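Local coordinates for DltD domain-containing protein (Beauveria bassiana, PDB 7D78) that probably acts as a thioesterase of the alpha/beta hydrolase fold that cyclises a polyketide chain into a medium-ring lactone, at residues Ser122-Ser125 with Ser126-Thr129. Numbering follows the deposited sequence.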
loop_
_atom_site.group_PDB
_atom_site.type_symbol
_atom_site.label_atom_id
_atom_site.label_comp_id
_atom_site.label_asym_id
_atom_site.label_seq_id
_atom_site.Cartn_x
_atom_site.Cartn_y
_atom_site.Cartn_z
ATOM N N SER A 122 20.415 19.730 18.286
ATOM C CA SER A 122 19.437 20.624 18.894
ATOM C C SER A 122 18.077 19.971 19.132
ATOM O O SER A 122 17.168 20.638 19.632
ATOM C CB SER A 122 19.251 21.867 18.015
ATOM O OG SER A 122 18.616 21.509 16.796
ATOM N N VAL A 123 17.910 18.698 18.794
ATOM C CA VAL A 123 16.597 18.062 18.790
ATOM C C VAL A 123 16.463 17.177 20.018
ATOM O O VAL A 123 17.353 16.374 20.320
ATOM C CB VAL A 123 16.382 17.252 17.501
ATOM C CG1 VAL A 123 15.074 16.486 17.569
ATOM C CG2 VAL A 123 16.410 18.194 16.289
ATOM N N ASP A 124 15.352 17.336 20.733
ATOM C CA ASP A 124 14.977 16.454 21.832
ATOM C C ASP A 124 14.223 15.268 21.235
ATOM O O ASP A 124 13.064 15.401 20.836
ATOM C CB ASP A 124 14.114 17.224 22.830
ATOM C CG ASP A 124 13.768 16.419 24.057
ATOM O OD1 ASP A 124 13.849 15.172 24.015
ATOM O OD2 ASP A 124 13.423 17.058 25.077
ATOM N N SER A 125 14.881 14.111 21.174
ATOM C CA SER A 125 14.285 12.932 20.554
ATOM C C SER A 125 13.022 12.458 21.270
ATOM O O SER A 125 12.299 11.614 20.727
ATOM C CB SER A 125 15.317 11.798 20.521
ATOM O OG SER A 125 15.553 11.324 21.832
ATOM N N SER A 126 12.738 12.975 22.463
ATOM C CA SER A 126 11.527 12.611 23.189
ATOM C C SER A 126 10.367 13.554 22.914
ATOM O O SER A 126 9.296 13.380 23.501
ATOM C CB SER A 126 11.797 12.568 24.705
ATOM O OG SER A 126 12.011 13.872 25.234
ATOM N N LYS A 127 10.547 14.548 22.040
ATOM C CA LYS A 127 9.511 15.546 21.783
ATOM C C LYS A 127 9.358 15.774 20.273
ATOM O O LYS A 127 9.459 16.900 19.794
ATOM C CB LYS A 127 9.813 16.881 22.478
ATOM C CG LYS A 127 9.951 16.834 23.997
ATOM C CD LYS A 127 10.200 18.252 24.525
ATOM C CE LYS A 127 10.521 18.291 26.012
ATOM N NZ LYS A 127 10.851 19.698 26.411
ATOM N N ILE A 128 9.092 14.697 19.523
ATOM C CA ILE A 128 8.906 14.759 18.070
ATOM C C ILE A 128 7.415 14.866 17.759
ATOM O O ILE A 128 6.613 14.067 18.264
ATOM C CB ILE A 128 9.504 13.520 17.377
ATOM C CG1 ILE A 128 10.988 13.343 17.716
ATOM C CG2 ILE A 128 9.257 13.586 15.872
ATOM C CD1 ILE A 128 11.886 14.510 17.291
ATOM N N THR A 129 7.046 15.836 16.913
ATOM C CA THR A 129 5.681 16.027 16.422
ATOM C C THR A 129 5.678 15.923 14.903
ATOM O O THR A 129 6.604 16.409 14.242
ATOM C CB THR A 129 5.111 17.402 16.858
ATOM O OG1 THR A 129 4.837 17.381 18.266
ATOM C CG2 THR A 129 3.804 17.768 16.092
HETATM O O HOH W 1 13.390 19.706 25.152
HETATM O O HOH W 2 9.612 11.925 20.499
#
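Asp124 and Lys127 are the ends of a type I beta turn that leads into strand 127-133 of the alpha/beta hydrolase sheet, the strand that runs on to the probable nucleophile elbow. Lys127 N closes the turn on Asp124 O at 2.9 Å. With CG swung away from its own backbone N (chi1 -175°), Asp124 folds its carboxylate back over the turn as an Asx turn: OD1 takes the N-H of Ser126 at 2.9 Å and, from the same face of the carboxylate, Ser126 OG at 2.6 Å. On the buried side, Val123 CG1 meets Ile128 CD1 at 3.8 Å, the two side chains crossing at about a right angle beside Ala53 of strand 51-57. The partly exposed side is looser. There the extended Lys127 chain runs past Asp124 OD2, its CE 3.3 Å away. The salt bridge from Lys127 NZ to Asp124 OD2 is long, at 3.9 Å. With an alanine at Asp124, both Ser126 donors would probably lose this acceptor and Lys127 its opposite charge. A water bridges the two charged groups, donating to Asp124 OD2 at 2.6 Å and accepting from Lys127 NZ at 2.8 Å.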